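Local coordinates for protein CurJ (Moorea producens 3L, PDB 5TZ6) that is the dehydratase domain of a polyketide synthase module in curacin biosynthesis, which probably performs vinylogous dehydration and is seen here as an inactive variant, at residues Q223-L228 with E273-D278; L230-N235 with G297-P302; Q155-Q160 with W260-G265. The protein carries 1 engineered substitution. One frame throughout, in Å; residues are numbered along the deposited sequence.

Contact 1: residues Q223-L228 with E273-D278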
ATOM      1  N   GLN A 223     -30.143  13.624  -1.444  1.00 55.25           N
ATOM      2  CA  GLN A 223     -31.206  13.887  -2.413  1.00 54.53           C
ATOM      3  C   GLN A 223     -32.476  14.356  -1.730  1.00 58.48           C
ATOM      4  O   GLN A 223     -33.295  15.043  -2.352  1.00 48.36           O
ATOM      5  CB  GLN A 223     -31.527  12.638  -3.230  1.00 46.71           C
ATOM      6  CG  GLN A 223     -30.397  12.062  -4.040  1.00 54.00           C
ATOM      7  CD  GLN A 223     -30.750  10.683  -4.556  1.00 56.24           C
ATOM      8  OE1 GLN A 223     -31.924  10.344  -4.665  1.00 60.43           O
ATOM      9  NE2 GLN A 223     -29.740   9.874  -4.851  1.00 61.93           N
ATOM     10  N   SER A 224     -32.676  13.976  -0.467  1.00 62.54           N
ATOM     11  CA  SER A 224     -33.898  14.390   0.212  1.00 60.71           C
ATOM     12  C   SER A 224     -34.089  15.903   0.166  1.00 55.56           C
ATOM     13  O   SER A 224     -35.225  16.380   0.092  1.00 64.27           O
ATOM     14  CB  SER A 224     -33.894  13.910   1.665  1.00 59.03           C
ATOM     15  OG  SER A 224     -32.796  14.448   2.383  1.00 60.41           O
ATOM     16  N   ILE A 225     -33.000  16.680   0.186  1.00 46.69           N
ATOM     17  CA  ILE A 225     -33.171  18.129   0.251  1.00 52.32           C
ATOM     18  C   ILE A 225     -33.842  18.645  -1.006  1.00 59.01           C
ATOM     19  O   ILE A 225     -34.505  19.688  -0.970  1.00 63.89           O
ATOM     20  CB  ILE A 225     -31.838  18.876   0.471  1.00 59.87           C
ATOM     21  CG1 ILE A 225     -31.153  19.149  -0.867  1.00 59.61           C
ATOM     22  CG2 ILE A 225     -30.923  18.117   1.430  1.00 63.93           C
ATOM     23  CD1 ILE A 225     -30.579  20.547  -0.962  1.00 72.71           C
ATOM     24  N   ILE A 226     -33.712  17.923  -2.118  1.00 55.55           N
ATOM     25  CA  ILE A 226     -34.343  18.364  -3.353  1.00 48.45           C
ATOM     26  C   ILE A 226     -35.837  18.543  -3.141  1.00 52.97           C
ATOM     27  O   ILE A 226     -36.473  19.372  -3.804  1.00 51.60           O
ATOM     28  CB  ILE A 226     -34.059  17.355  -4.483  1.00 47.26           C
ATOM     29  CG1 ILE A 226     -32.587  17.402  -4.896  1.00 46.81           C
ATOM     30  CG2 ILE A 226     -34.995  17.595  -5.672  1.00 43.41           C
ATOM     31  CD1 ILE A 226     -32.112  18.778  -5.324  1.00 55.34           C
ATOM     32  N   ALA A 227     -36.421  17.782  -2.208  1.00 51.18           N
ATOM     33  CA  ALA A 227     -37.861  17.827  -1.984  1.00 55.71           C
ATOM     34  C   ALA A 227     -38.326  19.122  -1.337  1.00 57.28           C
ATOM     35  O   ALA A 227     -39.535  19.376  -1.305  1.00 69.38           O
ATOM     36  CB  ALA A 227     -38.297  16.635  -1.128  1.00 53.46           C
ATOM     37  N   LEU A 228     -37.413  19.950  -0.844  1.00 52.79           N
ATOM     38  CA  LEU A 228     -37.773  21.245  -0.287  1.00 53.74           C
ATOM     39  C   LEU A 228     -37.584  22.391  -1.271  1.00 58.33           C
ATOM     40  O   LEU A 228     -37.805  23.546  -0.898  1.00 64.18           O
ATOM     41  CB  LEU A 228     -36.955  21.518   0.978  1.00 56.75           C
ATOM     42  CG  LEU A 228     -36.917  20.387   2.000  1.00 58.15           C
ATOM     43  CD1 LEU A 228     -35.911  20.699   3.091  1.00 59.66           C
ATOM     44  CD2 LEU A 228     -38.298  20.158   2.601  1.00 65.05           C
ATOM     45  N   GLU A 273     -28.614  31.244  -2.909  1.00 86.78           N
ATOM     46  CA  GLU A 273     -27.900  30.183  -3.596  1.00 82.67           C
ATOM     47  C   GLU A 273     -27.385  29.115  -2.650  1.00 70.44           C
ATOM     48  O   GLU A 273     -26.847  28.104  -3.115  1.00 69.11           O
ATOM     49  CB  GLU A 273     -26.738  30.758  -4.418  1.00 96.23           C
ATOM     50  CG  GLU A 273     -27.157  31.160  -5.824  1.00115.58           C
ATOM     51  CD  GLU A 273     -26.340  32.305  -6.385  1.00138.41           C
ATOM     52  OE1 GLU A 273     -26.324  33.390  -5.764  1.00150.08           O
ATOM     53  OE2 GLU A 273     -25.720  32.121  -7.454  1.00144.94           O
ATOM     54  N   LYS A 274     -27.518  29.315  -1.345  1.00 62.90           N
ATOM     55  CA  LYS A 274     -27.110  28.335  -0.352  1.00 59.26           C
ATOM     56  C   LYS A 274     -28.350  27.715   0.271  1.00 59.33           C
ATOM     57  O   LYS A 274     -29.258  28.431   0.706  1.00 62.18           O
ATOM     58  CB  LYS A 274     -26.263  28.980   0.741  1.00 58.05           C
ATOM     59  CG  LYS A 274     -24.942  29.543   0.274  1.00 66.40           C
ATOM     60  CD  LYS A 274     -24.289  30.321   1.399  1.00 71.46           C
ATOM     61  CE  LYS A 274     -22.858  30.663   1.070  1.00 82.26           C
ATOM     62  NZ  LYS A 274     -22.728  31.140  -0.333  1.00 89.61           N
ATOM     63  N   PHE A 275     -28.388  26.390   0.310  1.00 56.22           N
ATOM     64  CA  PHE A 275     -29.426  25.664   1.025  1.00 53.96           C
ATOM     65  C   PHE A 275     -28.776  24.927   2.187  1.00 56.20           C
ATOM     66  O   PHE A 275     -27.858  24.120   1.979  1.00 49.50           O
ATOM     67  CB  PHE A 275     -30.162  24.686   0.114  1.00 50.63           C
ATOM     68  CG  PHE A 275     -31.433  24.172   0.710  1.00 63.45           C
ATOM     69  CD1 PHE A 275     -31.432  23.028   1.485  1.00 63.81           C
ATOM     70  CD2 PHE A 275     -32.622  24.858   0.531  1.00 65.17           C
ATOM     71  CE1 PHE A 275     -32.599  22.564   2.053  1.00 70.13           C
ATOM     72  CE2 PHE A 275     -33.791  24.400   1.095  1.00 67.53           C
ATOM     73  CZ  PHE A 275     -33.782  23.251   1.855  1.00 71.37           C
ATOM     74  N   LYS A 276     -29.262  25.195   3.399  1.00 56.08           N
ATOM     75  CA  LYS A 276     -28.701  24.639   4.624  1.00 56.09           C
ATOM     76  C   LYS A 276     -29.725  23.744   5.312  1.00 56.24           C
ATOM     77  O   LYS A 276     -30.908  24.094   5.413  1.00 62.62           O
ATOM     78  CB  LYS A 276     -28.241  25.745   5.576  1.00 53.03           C
ATOM     79  CG  LYS A 276     -27.226  26.703   4.967  1.00 67.83           C
ATOM     80  CD  LYS A 276     -27.033  27.944   5.829  1.00 80.63           C
ATOM     81  CE  LYS A 276     -25.866  28.782   5.323  1.00 91.10           C
ATOM     82  NZ  LYS A 276     -25.565  29.930   6.223  1.00106.72           N
ATOM     83  N   ALA A 277     -29.261  22.589   5.786  1.00 49.69           N
ATOM     84  CA  ALA A 277     -30.156  21.550   6.270  1.00 54.90           C
ATOM     85  C   ALA A 277     -29.471  20.679   7.316  1.00 53.54           C
ATOM     86  O   ALA A 277     -28.243  20.546   7.337  1.00 51.46           O
ATOM     87  CB  ALA A 277     -30.633  20.673   5.113  1.00 39.80           C
ATOM     88  N   ASP A 278     -30.287  20.091   8.186  1.00 55.57           N
ATOM     89  CA  ASP A 278     -29.898  18.990   9.053  1.00 61.00           C
ATOM     90  C   ASP A 278     -30.653  17.742   8.612  1.00 58.65           C
ATOM     91  O   ASP A 278     -31.832  17.814   8.232  1.00 61.97           O
ATOM     92  CB  ASP A 278     -30.203  19.298  10.522  1.00 75.09           C
ATOM     93  CG  ASP A 278     -29.305  20.389  11.098  1.00 99.49           C
ATOM     94  OD1 ASP A 278     -28.120  20.463  10.712  1.00108.17           O
ATOM     95  OD2 ASP A 278     -29.787  21.174  11.942  1.00116.97           O
TER
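Phe-275, Ile-225 and Leu-228 form the first shell of this apolar contact, with Ala-277 at its margin. CD1 of Ile-225 lies 3.6 Å from CD1 of Phe-275, approaching the ring obliquely, while the two side chains run past one another in opposite directions. Leu-228 meets the far end of the same ring at roughly a right angle: its CD1 is at the ring edge, 3.5 Å from Phe-275 CZ, and its CB lies 3.7 Å from that same CZ. Ile-225 covers CG and CD1, Leu-228 covers CZ, and both come near CE1. Ile-225 CG2 makes a looser contact, 4.5 Å from the CB of Ala-277.

The torsions of Phe-275 and Ile-225 put these groups in place. Phe-275 holds its CG trans to the backbone N (chi1 -166°), which carries the ring from the strand to the turn. In Ile-225, CG1 is wedged between the N and C branches of the backbone (chi1 87°), and the next torsion is far from a staggered value (chi2 137°), which suggests some strain in placing CD1.

The backbone of 223-228 is kept compact by turn bonds such as Leu-228 N to Ile-225 O, 2.9 Å, which brings both apolar side chains to the same side. Further out, Ser-224 OG bonds to Thr-263 OG1 on the neighbouring strand, and Gln-223 NE2 bonds to OD2 of Asp-219, a residue of the ligand pocket.

The side chain of Ile-225 comes within about 6 Å of the bound 5-hydroxy-2-methylhept-2-enoic acid, which probably places the contact in the pocket's second shell. The helical turn 224-227 prolongs helix 215-223, consistent with the central helix wrapped by an antiparallel sheet that defines the hotdog fold; Phe-275 of the sheet packs on its tail.

Contact 2: residues L230-N235 with G297-P302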
ATOM      1  N   LEU A 230     -38.574  21.975  -4.819  1.00 67.72           N
ATOM      2  CA  LEU A 230     -39.213  21.577  -6.071  1.00 58.64           C
ATOM      3  C   LEU A 230     -39.899  22.749  -6.763  1.00 66.37           C
ATOM      4  O   LEU A 230     -40.086  22.723  -7.985  1.00 74.34           O
ATOM      5  CB  LEU A 230     -40.221  20.453  -5.815  1.00 55.95           C
ATOM      6  CG  LEU A 230     -39.654  19.102  -5.382  1.00 59.59           C
ATOM      7  CD1 LEU A 230     -40.772  18.122  -5.078  1.00 56.68           C
ATOM      8  CD2 LEU A 230     -38.750  18.555  -6.473  1.00 58.12           C
ATOM      9  N   ASP A 231     -40.306  23.766  -6.002  1.00 56.50           N
ATOM     10  CA  ASP A 231     -41.090  24.868  -6.560  1.00116.18           C
ATOM     11  C   ASP A 231     -40.232  25.941  -7.231  1.00 96.59           C
ATOM     12  O   ASP A 231     -40.648  26.527  -8.238  1.00 94.10           O
ATOM     13  CB  ASP A 231     -41.935  25.505  -5.455  1.00114.78           C
ATOM     14  CG  ASP A 231     -41.094  25.968  -4.270  1.00132.35           C
ATOM     15  OD1 ASP A 231     -40.158  25.237  -3.873  1.00131.30           O
ATOM     16  OD2 ASP A 231     -41.366  27.066  -3.740  1.00143.00           O
ATOM     17  N   GLN A 232     -39.039  26.202  -6.695  1.00 83.93           N
ATOM     18  CA  GLN A 232     -38.362  27.480  -6.887  1.00 84.61           C
ATOM     19  C   GLN A 232     -38.213  27.852  -8.362  1.00 80.76           C
ATOM     20  O   GLN A 232     -38.118  26.994  -9.245  1.00 76.66           O
ATOM     21  CB  GLN A 232     -36.988  27.438  -6.216  1.00 92.08           C
ATOM     22  CG  GLN A 232     -36.312  28.797  -6.100  1.00108.53           C
ATOM     23  CD  GLN A 232     -34.924  28.715  -5.488  1.00113.80           C
ATOM     24  OE1 GLN A 232     -34.427  27.627  -5.190  1.00107.87           O
ATOM     25  NE2 GLN A 232     -34.290  29.870  -5.300  1.00115.97           N
ATOM     26  N   SER A 233     -38.196  29.160  -8.621  1.00 83.20           N
ATOM     27  CA  SER A 233     -37.849  29.703  -9.928  1.00 72.19           C
ATOM     28  C   SER A 233     -36.332  29.659 -10.097  1.00 70.45           C
ATOM     29  O   SER A 233     -35.610  29.048  -9.307  1.00 77.98           O
ATOM     30  CB  SER A 233     -38.388  31.122 -10.079  1.00 72.34           C
ATOM     31  OG  SER A 233     -39.790  31.132 -10.265  1.00 85.49           O
ATOM     32  N   GLY A 234     -35.831  30.309 -11.134  1.00 77.04           N
ATOM     33  CA  GLY A 234     -34.409  30.404 -11.357  1.00 82.46           C
ATOM     34  C   GLY A 234     -33.952  29.702 -12.620  1.00 78.67           C
ATOM     35  O   GLY A 234     -34.734  29.379 -13.516  1.00 77.96           O
ATOM     36  N   ASN A 235     -32.645  29.471 -12.682  1.00 81.08           N
ATOM     37  CA  ASN A 235     -31.988  28.894 -13.850  1.00 73.17           C
ATOM     38  C   ASN A 235     -32.256  27.394 -13.868  1.00 63.82           C
ATOM     39  O   ASN A 235     -31.796  26.662 -12.986  1.00 60.54           O
ATOM     40  CB  ASN A 235     -30.490  29.187 -13.807  1.00 65.22           C
ATOM     41  CG  ASN A 235     -29.782  28.816 -15.094  1.00 69.51           C
ATOM     42  OD1 ASN A 235     -30.198  27.903 -15.806  1.00 66.86           O
ATOM     43  ND2 ASN A 235     -28.698  29.524 -15.396  1.00 70.11           N
ATOM     44  N   GLY A 297     -25.666  22.819   0.547  1.00 48.66           N
ATOM     45  CA  GLY A 297     -25.568  22.679  -0.894  1.00 52.17           C
ATOM     46  C   GLY A 297     -25.619  24.064  -1.516  1.00 49.01           C
ATOM     47  O   GLY A 297     -26.163  25.004  -0.928  1.00 48.16           O
ATOM     48  N   ARG A 298     -25.043  24.197  -2.703  1.00 45.27           N
ATOM     49  CA  ARG A 298     -25.017  25.476  -3.398  1.00 58.97           C
ATOM     50  C   ARG A 298     -25.486  25.294  -4.828  1.00 55.04           C
ATOM     51  O   ARG A 298     -25.138  24.305  -5.482  1.00 54.22           O
ATOM     52  CB  ARG A 298     -23.625  26.101  -3.393  1.00 63.23           C
ATOM     53  CG  ARG A 298     -23.159  26.505  -2.023  1.00 55.81           C
ATOM     54  CD  ARG A 298     -21.981  27.442  -2.100  1.00 63.82           C
ATOM     55  NE  ARG A 298     -21.490  27.792  -0.775  1.00 68.63           N
ATOM     56  CZ  ARG A 298     -20.413  28.533  -0.558  1.00 70.98           C
ATOM     57  NH1 ARG A 298     -19.716  29.007  -1.581  1.00 72.81           N
ATOM     58  NH2 ARG A 298     -20.032  28.801   0.681  1.00 75.55           N
ATOM     59  N   LYS A 299     -26.264  26.264  -5.307  1.00 65.00           N
ATOM     60  CA  LYS A 299     -26.736  26.243  -6.684  1.00 68.24           C
ATOM     61  C   LYS A 299     -25.550  26.156  -7.630  1.00 67.43           C
ATOM     62  O   LYS A 299     -24.548  26.856  -7.455  1.00 70.99           O
ATOM     63  CB  LYS A 299     -27.544  27.506  -6.976  1.00 73.92           C
ATOM     64  CG  LYS A 299     -28.966  27.489  -6.452  1.00 86.48           C
ATOM     65  CD  LYS A 299     -29.968  27.318  -7.579  1.00 97.05           C
ATOM     66  CE  LYS A 299     -31.367  27.734  -7.145  1.00108.50           C
ATOM     67  NZ  LYS A 299     -32.358  27.582  -8.248  1.00112.47           N
ATOM     68  N   ALA A 300     -25.653  25.286  -8.629  1.00 56.79           N
ATOM     69  CA  ALA A 300     -24.567  25.148  -9.583  1.00 57.31           C
ATOM     70  C   ALA A 300     -25.054  24.392 -10.808  1.00 62.80           C
ATOM     71  O   ALA A 300     -26.025  23.634 -10.753  1.00 74.23           O
ATOM     72  CB  ALA A 300     -23.362  24.438  -8.960  1.00 53.85           C
ATOM     73  N   ASN A 301     -24.365  24.622 -11.916  1.00 64.98           N
ATOM     74  CA  ASN A 301     -24.580  23.845 -13.122  1.00 61.85           C
ATOM     75  C   ASN A 301     -23.651  22.642 -13.085  1.00 56.34           C
ATOM     76  O   ASN A 301     -22.427  22.824 -13.114  1.00 67.14           O
ATOM     77  CB  ASN A 301     -24.305  24.685 -14.355  1.00 50.69           C
ATOM     78  CG  ASN A 301     -24.660  23.970 -15.646  1.00 70.37           C
ATOM     79  OD1 ASN A 301     -24.459  22.760 -15.780  1.00 66.81           O
ATOM     80  ND2 ASN A 301     -25.181  24.722 -16.612  1.00 66.23           N
ATOM     81  N   PRO A 302     -24.168  21.414 -13.016  1.00 54.30           N
ATOM     82  CA  PRO A 302     -23.267  20.259 -12.879  1.00 50.44           C
ATOM     83  C   PRO A 302     -22.239  20.172 -13.986  1.00 51.56           C
ATOM     84  O   PRO A 302     -21.142  19.621 -13.765  1.00 57.12           O
ATOM     85  CB  PRO A 302     -24.229  19.062 -12.901  1.00 55.83           C
ATOM     86  CG  PRO A 302     -25.529  19.628 -12.403  1.00 55.77           C
ATOM     87  CD  PRO A 302     -25.586  21.017 -12.993  1.00 56.87           C
TER
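At the surface of the hotdog domain, Lys-299 near the end of strand 288-300 reaches across to Gln-232 and Ser-233 in the irregular loop that leads from helix 215-223 toward strand 239-250. The two long side chains come from opposite directions. Gln-232 is extended, its CG trans to the backbone N (chi1 -168°), and its terminal amide arrives beside CE and NZ of the lysine: OE1 is 3.6 Å from Lys-299 CE and 3.7 Å from Lys-299 NZ. The other amide branch is more distant, with Gln-232 NE2 at 4.1 Å from Lys-299 CE. Lys-299 bends early in its chain (chi2 -107°) and is straight beyond, which carries its ammonium group to the loop. There NZ also lies 3.7 Å from the carbonyl O of Ser-233.

The strand end is held by backbone hydrogen bonds on both sides, which link Lys-299 to Glu-273 on one flank and Ala-300 to Thr-239 on the other. Phe-240, a ligand-pocket residue, is touched by both Gln-232 and Lys-299. Just past the strand, Asn-301 is the N-cap of helix 302-305, its OD1 accepting from Lys-303 N, and Pro-302 touches the bound ligand.

Across the two segments the burial is modest, 110 Å² summed over both sides. The side chain of Lys-299 also touches Glu-238 and Glu-273. With both oxygens at 3.7 Å from NZ, beyond hydrogen-bonding distance, the attraction between loop and strand is best read as van der Waals contact at the end of the lysine chain, around CE, with probably a diffuse charge-dipole attraction at NZ, a weaker and less directional tie than a bonded one.

Contact 3: residues Q155-Q160 with W260-G265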
ATOM      1  N   GLN A 155     -44.118  11.883  11.610  1.00 99.31           N
ATOM      2  CA  GLN A 155     -45.150  11.574  10.628  1.00 99.53           C
ATOM      3  C   GLN A 155     -46.374  12.468  10.770  1.00101.55           C
ATOM      4  O   GLN A 155     -47.200  12.509   9.852  1.00102.39           O
ATOM      5  CB  GLN A 155     -45.549  10.101  10.730  1.00103.01           C
ATOM      6  CG  GLN A 155     -44.605   9.176   9.978  1.00101.77           C
ATOM      7  CD  GLN A 155     -44.768   7.724  10.364  1.00108.24           C
ATOM      8  OE1 GLN A 155     -43.901   6.897  10.085  1.00108.03           O
ATOM      9  NE2 GLN A 155     -45.878   7.406  11.016  1.00119.18           N
ATOM     10  N   ALA A 156     -46.500  13.191  11.883  1.00105.04           N
ATOM     11  CA  ALA A 156     -47.596  14.131  12.083  1.00102.34           C
ATOM     12  C   ALA A 156     -47.302  15.494  11.469  1.00108.94           C
ATOM     13  O   ALA A 156     -48.198  16.119  10.892  1.00124.49           O
ATOM     14  CB  ALA A 156     -47.888  14.282  13.578  1.00107.63           C
ATOM     15  N   ARG A 157     -46.065  15.979  11.600  1.00108.31           N
ATOM     16  CA  ARG A 157     -45.689  17.247  10.985  1.00112.93           C
ATOM     17  C   ARG A 157     -45.531  17.140   9.473  1.00111.05           C
ATOM     18  O   ARG A 157     -45.685  18.145   8.773  1.00107.90           O
ATOM     19  CB  ARG A 157     -44.391  17.771  11.602  1.00113.46           C
ATOM     20  CG  ARG A 157     -44.530  18.191  13.055  1.00121.87           C
ATOM     21  CD  ARG A 157     -43.255  18.817  13.580  1.00119.31           C
ATOM     22  NE  ARG A 157     -42.133  17.890  13.505  1.00120.77           N
ATOM     23  CZ  ARG A 157     -41.062  17.956  14.287  1.00130.47           C
ATOM     24  NH1 ARG A 157     -40.083  17.071  14.153  1.00127.65           N
ATOM     25  NH2 ARG A 157     -40.971  18.905  15.209  1.00137.73           N
ATOM     26  N   CYS A 158     -45.240  15.954   8.957  1.00102.54           N
ATOM     27  CA  CYS A 158     -45.010  15.747   7.531  1.00 94.18           C
ATOM     28  C   CYS A 158     -46.133  14.862   7.015  1.00 98.38           C
ATOM     29  O   CYS A 158     -46.085  13.636   7.157  1.00106.17           O
ATOM     30  CB  CYS A 158     -43.647  15.109   7.284  1.00 91.72           C
ATOM     31  SG  CYS A 158     -42.273  15.905   8.140  1.00 89.23           S
ATOM     32  N   SER A 159     -47.149  15.481   6.420  1.00100.38           N
ATOM     33  CA  SER A 159     -48.314  14.733   5.986  1.00 97.38           C
ATOM     34  C   SER A 159     -48.711  14.959   4.532  1.00 88.48           C
ATOM     35  O   SER A 159     -49.652  14.308   4.070  1.00102.04           O
ATOM     36  CB  SER A 159     -49.513  15.048   6.895  1.00100.28           C
ATOM     37  OG  SER A 159     -49.756  16.442   6.961  1.00103.26           O
ATOM     38  N   GLN A 160     -48.030  15.833   3.790  1.00 81.51           N
ATOM     39  CA  GLN A 160     -48.381  16.019   2.381  1.00 78.41           C
ATOM     40  C   GLN A 160     -47.577  15.025   1.551  1.00 74.53           C
ATOM     41  O   GLN A 160     -46.439  15.295   1.166  1.00 71.36           O
ATOM     42  CB  GLN A 160     -48.143  17.452   1.928  1.00 81.28           C
ATOM     43  CG  GLN A 160     -48.353  17.627   0.435  1.00 89.09           C
ATOM     44  CD  GLN A 160     -48.058  19.029  -0.046  1.00101.08           C
ATOM     45  OE1 GLN A 160     -47.997  19.971   0.745  1.00107.15           O
ATOM     46  NE2 GLN A 160     -47.870  19.177  -1.352  1.00103.50           N
ATOM     47  N   TRP A 260     -35.696   5.374   7.386  1.00 64.98           N
ATOM     48  CA  TRP A 260     -36.388   6.654   7.348  1.00 68.36           C
ATOM     49  C   TRP A 260     -35.361   7.776   7.353  1.00 69.99           C
ATOM     50  O   TRP A 260     -34.351   7.695   8.056  1.00 75.82           O
ATOM     51  CB  TRP A 260     -37.336   6.817   8.536  1.00 68.59           C
ATOM     52  CG  TRP A 260     -38.496   5.862   8.538  1.00 76.58           C
ATOM     53  CD1 TRP A 260     -38.596   4.698   9.245  1.00 81.19           C
ATOM     54  CD2 TRP A 260     -39.725   5.994   7.811  1.00 73.92           C
ATOM     55  NE1 TRP A 260     -39.806   4.097   8.999  1.00 92.00           N
ATOM     56  CE2 TRP A 260     -40.519   4.874   8.124  1.00 83.66           C
ATOM     57  CE3 TRP A 260     -40.231   6.952   6.927  1.00 69.89           C
ATOM     58  CZ2 TRP A 260     -41.787   4.684   7.585  1.00 89.61           C
ATOM     59  CZ3 TRP A 260     -41.489   6.765   6.395  1.00 84.72           C
ATOM     60  CH2 TRP A 260     -42.254   5.638   6.723  1.00 93.86           C
ATOM     61  N   CYS A 261     -35.624   8.824   6.577  1.00 62.87           N
ATOM     62  CA  CYS A 261     -34.723   9.963   6.464  1.00 60.47           C
ATOM     63  C   CYS A 261     -35.505  11.247   6.704  1.00 64.88           C
ATOM     64  O   CYS A 261     -36.362  11.614   5.894  1.00 81.46           O
ATOM     65  CB  CYS A 261     -34.045   9.997   5.097  1.00 63.14           C
ATOM     66  SG  CYS A 261     -32.983  11.428   4.903  1.00 71.57           S
ATOM     67  N   TYR A 262     -35.189  11.945   7.789  1.00 57.90           N
ATOM     68  CA  TYR A 262     -35.841  13.196   8.149  1.00 52.07           C
ATOM     69  C   TYR A 262     -34.886  14.348   7.885  1.00 54.79           C
ATOM     70  O   TYR A 262     -33.734  14.313   8.312  1.00 58.73           O
ATOM     71  CB  TYR A 262     -36.268  13.180   9.615  1.00 58.80           C
ATOM     72  CG  TYR A 262     -36.853  14.482  10.117  1.00 69.94           C
ATOM     73  CD1 TYR A 262     -37.981  15.034   9.525  1.00 67.68           C
ATOM     74  CD2 TYR A 262     -36.294  15.141  11.209  1.00 69.49           C
ATOM     75  CE1 TYR A 262     -38.523  16.219   9.989  1.00 74.04           C
ATOM     76  CE2 TYR A 262     -36.832  16.325  11.684  1.00 70.65           C
ATOM     77  CZ  TYR A 262     -37.945  16.860  11.069  1.00 79.82           C
ATOM     78  OH  TYR A 262     -38.484  18.039  11.533  1.00 83.02           O
ATOM     79  N   THR A 263     -35.359  15.357   7.166  1.00 64.06           N
ATOM     80  CA  THR A 263     -34.536  16.488   6.767  1.00 58.29           C
ATOM     81  C   THR A 263     -35.285  17.771   7.073  1.00 60.50           C
ATOM     82  O   THR A 263     -36.508  17.832   6.924  1.00 67.42           O
ATOM     83  CB  THR A 263     -34.195  16.452   5.265  1.00 63.59           C
ATOM     84  OG1 THR A 263     -33.445  15.270   4.955  1.00 68.50           O
ATOM     85  CG2 THR A 263     -33.387  17.681   4.872  1.00 63.80           C
ATOM     86  N   CYS A 264     -34.555  18.791   7.514  1.00 58.42           N
ATOM     87  CA  CYS A 264     -35.144  20.117   7.650  1.00 63.33           C
ATOM     88  C   CYS A 264     -34.103  21.154   7.274  1.00 60.38           C
ATOM     89  O   CYS A 264     -32.904  20.934   7.435  1.00 61.71           O
ATOM     90  CB  CYS A 264     -35.684  20.375   9.063  1.00 79.63           C
ATOM     91  SG  CYS A 264     -34.717  19.638  10.379  1.00101.17           S
ATOM     92  N   GLY A 265     -34.564  22.275   6.748  1.00 64.45           N
ATOM     93  CA  GLY A 265     -33.647  23.288   6.270  1.00 65.87           C
ATOM     94  C   GLY A 265     -34.343  24.273   5.359  1.00 75.76           C
ATOM     95  O   GLY A 265     -35.536  24.161   5.068  1.00 79.14           O
TER
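This is a mixed contact on the periphery of the hotdog fold, where the end of helix 151-157 faces strand 258-267 through its side chains and Cys-158 and Arg-157 meet Tyr-262. Cys-158 SG sits at the ring edge, 4.2 Å from Tyr-262 CE1; measured to the ring centroid it is 5.5 Å away and 77° off the normal, a sulfur-aromatic contact of the edge type. Arg-157, bent at its third torsion, lays its guanidinium nearly parallel to the tyrosine ring, the planes 10° apart. The hydroxyl of Tyr-262 stands over the guanidinium face, with NH1 of Arg-157 3.2 Å from OH of Tyr-262, yet the angle is too poor for a hydrogen bond. That hydroxyl is instead bonded to Glu-194, which also makes a long, weak ion pair with Arg-157. Gln-155 places OE1 above one face of the Trp-260 indole, toward its rim, 3.9 Å from CH2 of Trp-260; the indole NE1 is bonded to Gln-284. Trp-260 and Tyr-262 also touch Leu-151 and Ile-154 of the helix. The helix end covers the face of strand 258-267 turned away from Ser-224, an outer helix packed on the antiparallel sheet of a hotdog fold.

Contact 1 is buried and wholly apolar, contact 2 is a polar surface contact with no bond across it, and contact 3 is buried on the strand side but has exposed helix residues. All three use the same run of antiparallel strands: 258-267 serves contact 3, 274-282 contact 1 and 288-300 contact 2. Backbone pairing ties neighbours together, Phe-275 N with Gly-297 O and Asp-278 N with Cys-264 O. Contacts 1 and 2 also share the chain that follows helix 215-223, first helical in the interior, then irregular at the surface. Contacts 2 and 3 do not touch. Contact 2's touching residues stay farther from the ligand than Ile-225, though Pro-302 in the same segment reaches it.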